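Local coordinates for protein porin B (Pseudomonas putida, PDB 4GEY) that forms a beta-barrel channel in the outer membrane that binds glucose and probably lets it and related sugars pass across that membrane, at residues G181-W186 and G255-T260; G176-G181 and T317-A322; Q275-E280 and N369-I374. The protein carries 2 engineered substitutions. All coordinates share one frame; numbering follows the deposited sequence.

Interaction 1: residues G181-W186 and G255-T260. With BGC (beta-D-glucopyranose), chain B.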
ATOM      1  N   GLY A 181      -2.235   5.679   9.896  1.00 27.17           N
ATOM      2  CA  GLY A 181      -3.194   6.357  10.749  1.00 25.09           C
ATOM      3  C   GLY A 181      -3.653   7.703  10.193  1.00 37.70           C
ATOM      4  O   GLY A 181      -4.750   8.153  10.524  1.00 40.80           O
ATOM      5  N   ILE A 182      -2.826   8.345   9.357  1.00 37.90           N
ATOM      6  CA  ILE A 182      -3.181   9.632   8.736  1.00 41.26           C
ATOM      7  C   ILE A 182      -3.102   9.627   7.202  1.00 40.24           C
ATOM      8  O   ILE A 182      -3.797  10.395   6.530  1.00 47.46           O
ATOM      9  CB  ILE A 182      -2.301  10.817   9.250  1.00 42.74           C
ATOM     10  CG1 ILE A 182      -0.837  10.613   8.846  1.00 35.70           C
ATOM     11  CG2 ILE A 182      -2.422  10.981  10.754  1.00 26.70           C
ATOM     12  CD1 ILE A 182       0.037  11.797   9.072  1.00 26.21           C
ATOM     13  N   TRP A 183      -2.240   8.776   6.658  1.00 35.75           N
ATOM     14  CA  TRP A 183      -1.999   8.706   5.216  1.00 32.46           C
ATOM     15  C   TRP A 183      -2.791   7.508   4.738  1.00 33.03           C
ATOM     16  O   TRP A 183      -2.601   6.399   5.230  1.00 39.33           O
ATOM     17  CB  TRP A 183      -0.483   8.559   4.961  1.00 31.31           C
ATOM     18  CG  TRP A 183       0.002   8.193   3.561  1.00 31.45           C
ATOM     19  CD1 TRP A 183      -0.423   7.153   2.781  1.00 36.30           C
ATOM     20  CD2 TRP A 183       1.058   8.827   2.827  1.00 28.51           C
ATOM     21  NE1 TRP A 183       0.283   7.118   1.602  1.00 31.55           N
ATOM     22  CE2 TRP A 183       1.199   8.134   1.608  1.00 31.60           C
ATOM     23  CE3 TRP A 183       1.887   9.920   3.076  1.00 32.20           C
ATOM     24  CZ2 TRP A 183       2.125   8.502   0.642  1.00 35.15           C
ATOM     25  CZ3 TRP A 183       2.812  10.285   2.113  1.00 33.52           C
ATOM     26  CH2 TRP A 183       2.922   9.579   0.911  1.00 33.54           C
ATOM     27  N   TYR A 184      -3.701   7.723   3.801  1.00 29.68           N
ATOM     28  CA  TYR A 184      -4.620   6.660   3.400  1.00 24.10           C
ATOM     29  C   TYR A 184      -4.532   6.352   1.912  1.00 25.11           C
ATOM     30  O   TYR A 184      -5.021   7.108   1.088  1.00 26.54           O
ATOM     31  CB  TYR A 184      -6.062   7.060   3.718  1.00 23.66           C
ATOM     32  CG  TYR A 184      -6.293   7.597   5.114  1.00 34.04           C
ATOM     33  CD1 TYR A 184      -5.646   7.050   6.219  1.00 37.90           C
ATOM     34  CD2 TYR A 184      -7.172   8.648   5.330  1.00 29.74           C
ATOM     35  CE1 TYR A 184      -5.866   7.542   7.500  1.00 32.93           C
ATOM     36  CE2 TYR A 184      -7.401   9.140   6.602  1.00 31.43           C
ATOM     37  CZ  TYR A 184      -6.746   8.588   7.678  1.00 35.00           C
ATOM     38  OH  TYR A 184      -6.974   9.091   8.936  1.00 39.78           O
ATOM     39  N   ASN A 185      -3.927   5.232   1.565  1.00 35.68           N
ATOM     40  CA  ASN A 185      -3.920   4.796   0.181  1.00 35.19           C
ATOM     41  C   ASN A 185      -5.286   4.308  -0.283  1.00 39.40           C
ATOM     42  O   ASN A 185      -6.231   4.180   0.519  1.00 31.29           O
ATOM     43  CB  ASN A 185      -2.913   3.660  -0.003  1.00 31.33           C
ATOM     44  CG  ASN A 185      -1.488   4.074   0.343  1.00 32.81           C
ATOM     45  OD1 ASN A 185      -1.032   5.150  -0.029  1.00 25.49           O
ATOM     46  ND2 ASN A 185      -0.786   3.217   1.060  1.00 21.32           N
ATOM     47  N   TRP A 186      -5.367   4.049  -1.593  1.00 41.25           N
ATOM     48  CA  TRP A 186      -6.380   3.170  -2.182  1.00 33.75           C
ATOM     49  C   TRP A 186      -6.680   2.057  -1.187  1.00 28.40           C
ATOM     50  O   TRP A 186      -5.779   1.316  -0.811  1.00 21.29           O
ATOM     51  CB  TRP A 186      -5.830   2.549  -3.465  1.00 21.81           C
ATOM     52  CG  TRP A 186      -6.734   1.529  -4.101  1.00 37.07           C
ATOM     53  CD1 TRP A 186      -7.150   0.329  -3.562  1.00 27.42           C
ATOM     54  CD2 TRP A 186      -7.327   1.599  -5.406  1.00 37.07           C
ATOM     55  NE1 TRP A 186      -7.970  -0.321  -4.435  1.00 25.69           N
ATOM     56  CE2 TRP A 186      -8.092   0.426  -5.580  1.00 22.53           C
ATOM     57  CE3 TRP A 186      -7.284   2.540  -6.447  1.00 22.80           C
ATOM     58  CZ2 TRP A 186      -8.807   0.166  -6.741  1.00 26.77           C
ATOM     59  CZ3 TRP A 186      -7.998   2.287  -7.596  1.00 23.81           C
ATOM     60  CH2 TRP A 186      -8.753   1.109  -7.736  1.00 25.03           C
ATOM     61  N   GLY A 255      11.426  11.172  -1.222  1.00 34.98           N
ATOM     62  CA  GLY A 255      10.328  12.009  -0.767  1.00 25.30           C
ATOM     63  C   GLY A 255      10.294  12.352   0.711  1.00 30.85           C
ATOM     64  O   GLY A 255      10.987  11.754   1.537  1.00 31.94           O
ATOM     65  N   TYR A 256       9.451  13.324   1.035  1.00 26.02           N
ATOM     66  CA  TYR A 256       9.262  13.803   2.395  1.00 26.47           C
ATOM     67  C   TYR A 256       7.773  14.130   2.550  1.00 35.59           C
ATOM     68  O   TYR A 256       7.135  14.593   1.604  1.00 35.69           O
ATOM     69  CB  TYR A 256      10.142  15.040   2.628  1.00 27.60           C
ATOM     70  CG  TYR A 256       9.801  15.845   3.861  1.00 33.54           C
ATOM     71  CD1 TYR A 256      10.360  15.538   5.101  1.00 29.73           C
ATOM     72  CD2 TYR A 256       8.920  16.917   3.788  1.00 28.94           C
ATOM     73  CE1 TYR A 256      10.034  16.269   6.231  1.00 29.34           C
ATOM     74  CE2 TYR A 256       8.590  17.646   4.908  1.00 29.73           C
ATOM     75  CZ  TYR A 256       9.150  17.331   6.125  1.00 46.28           C
ATOM     76  OH  TYR A 256       8.824  18.082   7.236  1.00 30.85           O
ATOM     77  N   TYR A 257       7.200  13.860   3.717  1.00 26.33           N
ATOM     78  CA  TYR A 257       5.819  14.280   3.981  1.00 33.52           C
ATOM     79  C   TYR A 257       5.749  15.114   5.255  1.00 37.88           C
ATOM     80  O   TYR A 257       6.558  14.942   6.175  1.00 40.14           O
ATOM     81  CB  TYR A 257       4.853  13.087   4.092  1.00 25.60           C
ATOM     82  CG  TYR A 257       5.181  12.149   5.227  1.00 25.26           C
ATOM     83  CD1 TYR A 257       4.666  12.355   6.493  1.00 26.39           C
ATOM     84  CD2 TYR A 257       6.019  11.069   5.034  1.00 36.86           C
ATOM     85  CE1 TYR A 257       4.980  11.517   7.535  1.00 25.45           C
ATOM     86  CE2 TYR A 257       6.334  10.215   6.076  1.00 34.48           C
ATOM     87  CZ  TYR A 257       5.813  10.451   7.323  1.00 31.50           C
ATOM     88  OH  TYR A 257       6.130   9.614   8.362  1.00 31.10           O
ATOM     89  N   TYR A 258       4.763  16.002   5.302  1.00 32.36           N
ATOM     90  CA  TYR A 258       4.516  16.810   6.482  1.00 35.01           C
ATOM     91  C   TYR A 258       3.015  16.861   6.713  1.00 34.74           C
ATOM     92  O   TYR A 258       2.237  17.079   5.781  1.00 35.97           O
ATOM     93  CB  TYR A 258       5.095  18.219   6.323  1.00 30.13           C
ATOM     94  CG  TYR A 258       4.946  19.073   7.562  1.00 37.06           C
ATOM     95  CD1 TYR A 258       5.857  18.982   8.620  1.00 31.67           C
ATOM     96  CD2 TYR A 258       3.899  19.983   7.683  1.00 40.70           C
ATOM     97  CE1 TYR A 258       5.717  19.772   9.753  1.00 32.85           C
ATOM     98  CE2 TYR A 258       3.752  20.763   8.821  1.00 33.32           C
ATOM     99  CZ  TYR A 258       4.664  20.654   9.844  1.00 33.67           C
ATOM    100  OH  TYR A 258       4.508  21.441  10.963  1.00 41.16           O
ATOM    101  N   SER A 259       2.611  16.645   7.957  1.00 31.19           N
ATOM    102  CA  SER A 259       1.204  16.551   8.276  1.00 30.22           C
ATOM    103  C   SER A 259       0.833  17.577   9.315  1.00 31.50           C
ATOM    104  O   SER A 259       1.406  17.595  10.392  1.00 35.12           O
ATOM    105  CB  SER A 259       0.880  15.160   8.803  1.00 33.56           C
ATOM    106  OG  SER A 259      -0.482  15.077   9.195  1.00 40.76           O
ATOM    107  N   THR A 260      -0.154  18.408   9.005  1.00 31.49           N
ATOM    108  CA  THR A 260      -0.475  19.546   9.851  1.00 32.88           C
ATOM    109  C   THR A 260      -1.461  19.237  10.969  1.00 33.25           C
ATOM    110  O   THR A 260      -1.869  20.128  11.699  1.00 44.43           O
ATOM    111  CB  THR A 260      -0.990  20.726   9.012  1.00 35.41           C
ATOM    112  OG1 THR A 260      -2.274  20.405   8.453  1.00 35.86           O
ATOM    113  CG2 THR A 260      -0.008  21.034   7.889  1.00 33.47           C
TER
HETATM  114  C2  BGC B 501      -5.380  -2.548   2.377  0.71 55.08           C
HETATM  115  C3  BGC B 501      -4.541  -2.244   1.300  0.71 55.74           C
HETATM  116  C4  BGC B 501      -4.427  -0.804   1.079  0.71 61.57           C
HETATM  117  C5  BGC B 501      -3.969  -0.021   2.348  0.71 48.98           C
HETATM  118  C6  BGC B 501      -4.075   1.329   2.262  0.71 52.78           C
HETATM  119  C1  BGC B 501      -4.904  -1.990   3.615  0.71 51.58           C
HETATM  120  O1  BGC B 501      -5.796  -2.328   4.617  0.71 49.70           O
HETATM  121  O2  BGC B 501      -5.475  -4.004   2.504  0.71 61.21           O
HETATM  122  O3  BGC B 501      -5.058  -2.916   0.101  0.71 60.25           O
HETATM  123  O4  BGC B 501      -3.556  -0.584   0.005  0.71 71.00           O
HETATM  124  O5  BGC B 501      -4.824  -0.547   3.498  0.71 56.13           O
HETATM  125  O6  BGC B 501      -5.314   1.935   2.426  0.71 51.88           O

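Interaction 2: residues G176-G181 and T317-A322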
ATOM      1  N   GLY A 176       2.163   4.650   3.434  1.00 23.82           N
ATOM      2  CA  GLY A 176       0.769   4.392   3.732  1.00 27.40           C
ATOM      3  C   GLY A 176       0.524   3.268   4.727  1.00 37.37           C
ATOM      4  O   GLY A 176      -0.533   3.193   5.345  1.00 36.39           O
ATOM      5  N   ASN A 177       1.491   2.376   4.884  1.00 37.16           N
ATOM      6  CA  ASN A 177       1.323   1.288   5.826  1.00 28.97           C
ATOM      7  C   ASN A 177       1.746   1.685   7.239  1.00 31.69           C
ATOM      8  O   ASN A 177       1.042   1.424   8.211  1.00 37.94           O
ATOM      9  CB  ASN A 177       2.071   0.058   5.333  1.00 25.43           C
ATOM     10  CG  ASN A 177       1.469  -0.504   4.063  1.00 27.99           C
ATOM     11  OD1 ASN A 177       0.257  -0.405   3.841  1.00 29.21           O
ATOM     12  ND2 ASN A 177       2.309  -1.081   3.212  1.00 20.94           N
ATOM     13  N   TRP A 178       2.884   2.351   7.343  1.00 27.57           N
ATOM     14  CA  TRP A 178       3.489   2.602   8.642  1.00 32.45           C
ATOM     15  C   TRP A 178       3.084   3.936   9.275  1.00 36.27           C
ATOM     16  O   TRP A 178       3.336   4.173  10.460  1.00 37.76           O
ATOM     17  CB  TRP A 178       5.012   2.449   8.522  1.00 34.87           C
ATOM     18  CG  TRP A 178       5.366   1.315   7.597  1.00 28.52           C
ATOM     19  CD1 TRP A 178       6.284   1.329   6.592  1.00 22.48           C
ATOM     20  CD2 TRP A 178       4.770   0.009   7.576  1.00 31.56           C
ATOM     21  NE1 TRP A 178       6.307   0.110   5.952  1.00 23.91           N
ATOM     22  CE2 TRP A 178       5.386  -0.714   6.541  1.00 20.20           C
ATOM     23  CE3 TRP A 178       3.780  -0.621   8.341  1.00 20.43           C
ATOM     24  CZ2 TRP A 178       5.045  -2.021   6.254  1.00 20.20           C
ATOM     25  CZ3 TRP A 178       3.442  -1.912   8.043  1.00 20.10           C
ATOM     26  CH2 TRP A 178       4.071  -2.599   7.017  1.00 19.85           C
ATOM     27  N   VAL A 179       2.461   4.803   8.484  1.00 22.11           N
ATOM     28  CA  VAL A 179       1.818   5.990   9.028  1.00 35.40           C
ATOM     29  C   VAL A 179       0.392   6.015   8.455  1.00 31.90           C
ATOM     30  O   VAL A 179      -0.210   7.049   8.172  1.00 29.23           O
ATOM     31  CB  VAL A 179       2.724   7.288   8.881  1.00 39.18           C
ATOM     32  CG1 VAL A 179       3.343   7.392   7.524  1.00 43.18           C
ATOM     33  CG2 VAL A 179       2.004   8.583   9.281  1.00 37.61           C
ATOM     34  N   GLY A 180      -0.148   4.811   8.313  1.00 29.11           N
ATOM     35  CA  GLY A 180      -1.503   4.619   7.831  1.00 30.87           C
ATOM     36  C   GLY A 180      -2.599   5.175   8.716  1.00 32.53           C
ATOM     37  O   GLY A 180      -3.766   5.148   8.331  1.00 32.65           O
ATOM     38  N   GLY A 181      -2.235   5.679   9.896  1.00 27.17           N
ATOM     39  CA  GLY A 181      -3.194   6.357  10.749  1.00 25.09           C
ATOM     40  C   GLY A 181      -3.653   7.703  10.193  1.00 37.70           C
ATOM     41  O   GLY A 181      -4.750   8.153  10.524  1.00 40.80           O
ATOM     42  N   THR A 317      12.034   3.662   4.729  1.00 26.48           N
ATOM     43  CA  THR A 317      11.037   4.559   5.236  1.00 29.08           C
ATOM     44  C   THR A 317      11.527   4.995   6.609  1.00 28.94           C
ATOM     45  O   THR A 317      12.207   4.234   7.308  1.00 34.24           O
ATOM     46  CB  THR A 317       9.690   3.819   5.251  1.00 35.11           C
ATOM     47  OG1 THR A 317       8.695   4.551   4.525  1.00 32.68           O
ATOM     48  CG2 THR A 317       9.245   3.551   6.630  1.00 37.04           C
ATOM     49  N   VAL A 318      11.244   6.240   6.963  1.00 33.28           N
ATOM     50  CA  VAL A 318      11.740   6.830   8.211  1.00 31.98           C
ATOM     51  C   VAL A 318      10.703   7.820   8.744  1.00 32.30           C
ATOM     52  O   VAL A 318      10.196   8.663   7.988  1.00 24.92           O
ATOM     53  CB  VAL A 318      13.118   7.527   8.008  1.00 33.80           C
ATOM     54  CG1 VAL A 318      13.285   8.699   8.950  1.00 37.37           C
ATOM     55  CG2 VAL A 318      14.260   6.539   8.206  1.00 29.54           C
ATOM     56  N   HIS A 319      10.391   7.713  10.038  1.00 25.14           N
ATOM     57  CA  HIS A 319       9.292   8.480  10.642  1.00 33.50           C
ATOM     58  C   HIS A 319       9.656   9.150  11.950  1.00 34.55           C
ATOM     59  O   HIS A 319      10.565   8.701  12.650  1.00 34.82           O
ATOM     60  CB  HIS A 319       8.091   7.574  10.860  1.00 29.04           C
ATOM     61  CG  HIS A 319       7.754   6.764   9.660  1.00 30.43           C
ATOM     62  ND1 HIS A 319       7.043   7.280   8.600  1.00 41.32           N
ATOM     63  CD2 HIS A 319       8.080   5.499   9.316  1.00 25.97           C
ATOM     64  CE1 HIS A 319       6.917   6.357   7.666  1.00 35.25           C
ATOM     65  NE2 HIS A 319       7.525   5.264   8.084  1.00 28.66           N
ATOM     66  N   ASP A 320       8.936  10.218  12.286  1.00 27.02           N
ATOM     67  CA  ASP A 320       9.279  10.994  13.463  1.00 28.13           C
ATOM     68  C   ASP A 320       9.172  10.159  14.741  1.00 33.12           C
ATOM     69  O   ASP A 320       8.131   9.551  15.010  1.00 27.70           O
ATOM     70  CB  ASP A 320       8.488  12.317  13.535  1.00 45.28           C
ATOM     71  CG  ASP A 320       7.004  12.122  13.837  1.00 46.29           C
ATOM     72  OD1 ASP A 320       6.645  12.103  15.042  1.00 47.81           O
ATOM     73  OD2 ASP A 320       6.199  12.032  12.874  1.00 32.07           O
ATOM     74  N   LYS A 321      10.273  10.119  15.503  1.00 35.69           N
ATOM     75  CA  LYS A 321      10.343   9.389  16.771  1.00 29.12           C
ATOM     76  C   LYS A 321       9.321   9.883  17.789  1.00 29.73           C
ATOM     77  O   LYS A 321       8.933   9.144  18.685  1.00 48.68           O
ATOM     78  CB  LYS A 321      11.738   9.493  17.395  1.00 46.27           C
ATOM     79  CG  LYS A 321      12.879   8.815  16.621  1.00 58.91           C
ATOM     80  CD  LYS A 321      12.874   7.279  16.746  1.00 59.59           C
ATOM     81  CE  LYS A 321      14.266   6.699  17.082  1.00 57.49           C
ATOM     82  NZ  LYS A 321      15.353   6.984  16.098  1.00 53.37           N
ATOM     83  N   ALA A 322       8.890  11.129  17.664  1.00 30.38           N
ATOM     84  CA  ALA A 322       7.955  11.689  18.633  1.00 37.17           C
ATOM     85  C   ALA A 322       6.621  10.943  18.671  1.00 38.41           C
ATOM     86  O   ALA A 322       6.155  10.566  19.753  1.00 41.15           O
ATOM     87  CB  ALA A 322       7.738  13.187  18.398  1.00 32.08           C
TER

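Interaction 3: residues Q275-E280 and N369-I374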
ATOM      1  N   GLN A 275       3.933   9.073  30.595  1.00 48.53           N
ATOM      2  CA  GLN A 275       2.481   8.970  30.757  1.00 57.08           C
ATOM      3  C   GLN A 275       2.005   7.630  31.356  1.00 60.17           C
ATOM      4  O   GLN A 275       0.916   7.551  31.932  1.00 58.47           O
ATOM      5  CB  GLN A 275       1.747   9.304  29.447  1.00 37.37           C
ATOM      6  CG  GLN A 275       1.332   8.116  28.630  1.00 51.87           C
ATOM      7  CD  GLN A 275       0.104   7.387  29.162  1.00 51.12           C
ATOM      8  OE1 GLN A 275       0.137   6.170  29.339  1.00 55.34           O
ATOM      9  NE2 GLN A 275      -0.966   8.122  29.441  1.00 51.83           N
ATOM     10  N   ALA A 276       2.808   6.581  31.204  1.00 61.17           N
ATOM     11  CA  ALA A 276       2.496   5.280  31.789  1.00 61.47           C
ATOM     12  C   ALA A 276       2.418   5.364  33.309  1.00 69.33           C
ATOM     13  O   ALA A 276       1.753   4.546  33.945  1.00 74.15           O
ATOM     14  CB  ALA A 276       3.541   4.266  31.388  1.00 60.98           C
ATOM     15  N   LEU A 277       3.111   6.347  33.886  1.00 63.73           N
ATOM     16  CA  LEU A 277       3.105   6.551  35.328  1.00 52.18           C
ATOM     17  C   LEU A 277       1.987   7.472  35.782  1.00 49.77           C
ATOM     18  O   LEU A 277       1.583   7.430  36.940  1.00 50.51           O
ATOM     19  CB  LEU A 277       4.430   7.143  35.795  1.00 50.89           C
ATOM     20  CG  LEU A 277       5.696   6.322  35.594  1.00 53.03           C
ATOM     21  CD1 LEU A 277       6.876   7.032  36.219  1.00 43.15           C
ATOM     22  CD2 LEU A 277       5.526   4.930  36.181  1.00 54.26           C
ATOM     23  N   THR A 278       1.491   8.316  34.886  1.00 46.72           N
ATOM     24  CA  THR A 278       0.554   9.344  35.318  1.00 53.66           C
ATOM     25  C   THR A 278      -0.877   9.083  34.895  1.00 53.32           C
ATOM     26  O   THR A 278      -1.805   9.381  35.635  1.00 52.10           O
ATOM     27  CB  THR A 278       0.985  10.764  34.861  1.00 62.28           C
ATOM     28  OG1 THR A 278       0.452  11.055  33.561  1.00 62.72           O
ATOM     29  CG2 THR A 278       2.499  10.879  34.846  1.00 56.37           C
ATOM     30  N   GLY A 279      -1.057   8.537  33.701  1.00 59.30           N
ATOM     31  CA  GLY A 279      -2.391   8.315  33.180  1.00 63.07           C
ATOM     32  C   GLY A 279      -3.000   9.607  32.675  1.00 63.71           C
ATOM     33  O   GLY A 279      -4.192   9.662  32.360  1.00 63.58           O
ATOM     34  N   GLU A 280      -2.183  10.654  32.599  1.00 59.84           N
ATOM     35  CA  GLU A 280      -2.638  11.917  32.035  1.00 59.97           C
ATOM     36  C   GLU A 280      -2.593  11.835  30.514  1.00 61.41           C
ATOM     37  O   GLU A 280      -2.088  10.856  29.962  1.00 64.07           O
ATOM     38  CB  GLU A 280      -1.773  13.071  32.527  1.00 60.78           C
ATOM     39  CG  GLU A 280      -2.572  14.302  32.889  1.00 64.38           C
ATOM     40  CD  GLU A 280      -2.887  14.360  34.366  1.00 67.72           C
ATOM     41  OE1 GLU A 280      -1.946  14.194  35.170  1.00 72.83           O
ATOM     42  OE2 GLU A 280      -4.067  14.565  34.728  1.00 67.49           O
ATOM     43  N   ASN A 369       3.603  -2.503  32.467  1.00 34.02           N
ATOM     44  CA  ASN A 369       3.670  -3.818  33.094  1.00 44.21           C
ATOM     45  C   ASN A 369       4.229  -3.721  34.501  1.00 52.44           C
ATOM     46  O   ASN A 369       3.789  -4.425  35.411  1.00 56.45           O
ATOM     47  CB  ASN A 369       4.517  -4.775  32.268  1.00 38.54           C
ATOM     48  CG  ASN A 369       3.889  -5.103  30.918  1.00 42.52           C
ATOM     49  OD1 ASN A 369       2.668  -5.116  30.775  1.00 31.72           O
ATOM     50  ND2 ASN A 369       4.732  -5.376  29.922  1.00 39.04           N
ATOM     51  N   ALA A 370       5.198  -2.826  34.663  1.00 49.86           N
ATOM     52  CA  ALA A 370       5.823  -2.563  35.947  1.00 43.33           C
ATOM     53  C   ALA A 370       4.815  -1.993  36.937  1.00 44.05           C
ATOM     54  O   ALA A 370       4.809  -2.344  38.123  1.00 40.01           O
ATOM     55  CB  ALA A 370       6.967  -1.606  35.760  1.00 38.09           C
ATOM     56  N   GLN A 371       3.948  -1.119  36.442  1.00 45.73           N
ATOM     57  CA  GLN A 371       2.991  -0.462  37.308  1.00 39.71           C
ATOM     58  C   GLN A 371       1.743  -1.290  37.556  1.00 39.60           C
ATOM     59  O   GLN A 371       1.097  -1.130  38.574  1.00 40.82           O
ATOM     60  CB  GLN A 371       2.652   0.921  36.766  1.00 59.31           C
ATOM     61  CG  GLN A 371       3.887   1.805  36.569  1.00 65.55           C
ATOM     62  CD  GLN A 371       4.761   1.944  37.827  1.00 69.98           C
ATOM     63  OE1 GLN A 371       5.916   1.504  37.860  1.00 74.76           O
ATOM     64  NE2 GLN A 371       4.216   2.574  38.853  1.00 62.74           N
ATOM     65  N   SER A 372       1.399  -2.190  36.639  1.00 43.88           N
ATOM     66  CA  SER A 372       0.268  -3.081  36.895  1.00 38.92           C
ATOM     67  C   SER A 372       0.693  -4.283  37.717  1.00 39.71           C
ATOM     68  O   SER A 372      -0.144  -5.007  38.241  1.00 41.84           O
ATOM     69  CB  SER A 372      -0.383  -3.553  35.604  1.00 36.79           C
ATOM     70  OG  SER A 372       0.465  -4.448  34.921  1.00 35.77           O
ATOM     71  N   GLY A 373       1.997  -4.500  37.814  1.00 45.00           N
ATOM     72  CA  GLY A 373       2.518  -5.639  38.537  1.00 39.24           C
ATOM     73  C   GLY A 373       2.355  -6.934  37.768  1.00 38.09           C
ATOM     74  O   GLY A 373       2.471  -8.007  38.340  1.00 40.58           O
ATOM     75  N   ILE A 374       2.087  -6.838  36.471  1.00 36.74           N
ATOM     76  CA  ILE A 374       1.854  -8.020  35.654  1.00 37.56           C
ATOM     77  C   ILE A 374       3.062  -8.268  34.773  1.00 37.80           C
ATOM     78  O   ILE A 374       3.395  -7.435  33.928  1.00 40.03           O
ATOM     79  CB  ILE A 374       0.605  -7.865  34.767  1.00 41.40           C
ATOM     80  CG1 ILE A 374      -0.647  -7.671  35.634  1.00 42.81           C
ATOM     81  CG2 ILE A 374       0.441  -9.070  33.856  1.00 33.85           C
ATOM     82  CD1 ILE A 374      -1.962  -7.854  34.877  1.00 38.06           C
TER

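Interaction 1: residues G181-W186 and G255-T260
I182 and W183, in the loop that runs on into the glucose site, pack against Y257 and S259 on one face of strand 248-259. I182 has the larger share: its CG1 sits between the backbone N and the carbonyl carbon (chi1 65°), and the extended chain sets CD1 on the serine, 3.3 Å from S259 OG and nearly as close to its CB. The benzo end of the W183 indole makes the other touch: CZ3 of W183 lies 4.0 Å from Y257 CB, which sits at the edge of the indole and close to its plane. The chi1 of W183 (168°) holds its CG opposite the backbone N, and the pyrrole corner is turned back to the loop. There W183 NE1 gives a hydrogen bond of 2.9 Å to N185 OD1, an acceptor almost in the indole plane, although NE1 itself stands above the plane of the asparagine carbonyl. Y257 OH probably hydrogen-bonds to H319 ND1. N185 ND2 binds S173 O; the same residue lines the sugar pocket, and W186 O accepts a weak hydrogen bond of 3.0 Å from O4 of the glucose. Cutting W183 back to an alanine would probably open a gap beside Y257 CB and leave N185 OD1 without its indole donor. Across the segments the contact is purely van der Waals, with I234 packed nearby; its polarity runs instead along the loop, where an indole resting against the barrel wall probably helps to position a residue of the glucose site.

Interaction 2: residues G176-G181 and T317-A322
W178 and V179, at the end of helix 175-178, meet T317 and H319 on the last residues of strand 309-319 before it leaves the barrel wall. W178 can be followed outward. Its CB lies 3.8 Å from H319 NE2, the corner of the imidazole nearest to it. From there chi1 (-38°) puts CG beside the backbone N, and the indole passes across T317 at about a right angle: CD1 of W178 is 3.7 Å from T317 CG2, which lies at the indole edge near its plane, though the exact placing of that methyl is doubtful. Further out, one face of the indole carries N177 CB over its centre, and the ring meets that of Y329, their planes about 50° apart, with V326 and F116 also against it. V179 adds a second touch on the histidine, its CG1 lying 3.7 Å from H319 CE1 on an oblique approach. The imidazole is thus packed by two apolar groups, with ND1 turned to the tyrosine Y257. Outside the pair, N324 of a nearby loop gives a hydrogen bond from its ND2 to W178 O. The short helix therefore lies inside the barrel against its wall, with strand 326-337 beside W178, a loop bringing up F116, and K288 of strand 282-298 next to V179.

Interaction 3: residues Q275-E280 and N369-I374
A weakly bonded helical turn at about 275-278 and the end of helix 359-372, each followed by an ST turn and a glycine of positive phi, come together at L277 and Q371, in what are probably extracellular loops of the porin. CD2 of L277 rests over the flat face of the Q371 amide, 3.5 Å from Q371 CD and nearly as far from OE1 as from NE2, so that the methyl sits above the middle of the group and not beside either polar end. The bend of the glutamine chain at chi2 (-54°) turns the amide face to the leucine methyl, and the two side chains cross at a slant. Behind them the ends are tied off locally. In the first segment the backbone N of E280 gives a hydrogen bond of 2.8 Å to T278 OG1, and Q275 O accepts from both T278 N and G279 N. Q275 also spans its own turn: its NE2 binds E280 O at 3.0 Å, nearly in line with that carbonyl, while OE1 takes a hydrogen bond from R364 of helix 359-372. In the second segment I374 N reaches S372 OG at 3.3 Å. A276 packs on L367, L368 and R364 of the same helix. Both L277 and Q371 also touch a crystal neighbour, and the lattice may influence how they lie. The touch is small and apolar in character, with no directional bond between L277 and Q371; a directional link between the two loops is the Q275-R364 hydrogen bond alongside.

From the N terminus, interaction 2 opens at residues 176-181 and interaction 1 at 181-186, the two sharing G181. The chain then runs through barrel strands to 255-260, where interaction 1 closes a loop of 68 residues. Next comes 275-280, opening interaction 3, and then 317-322, which closes interaction 2 around the whole of interaction 1. Interaction 3 closes last, at 369-374, so it crosses interaction 2 but follows interaction 1 in series. Interactions 1 and 2, with centres about 8 Å apart, pin one inward loop to strands 248-259 and 309-319 and touch each other. Interaction 3, its centre about 25 Å from that of interaction 2, brings two probably extracellular loops together.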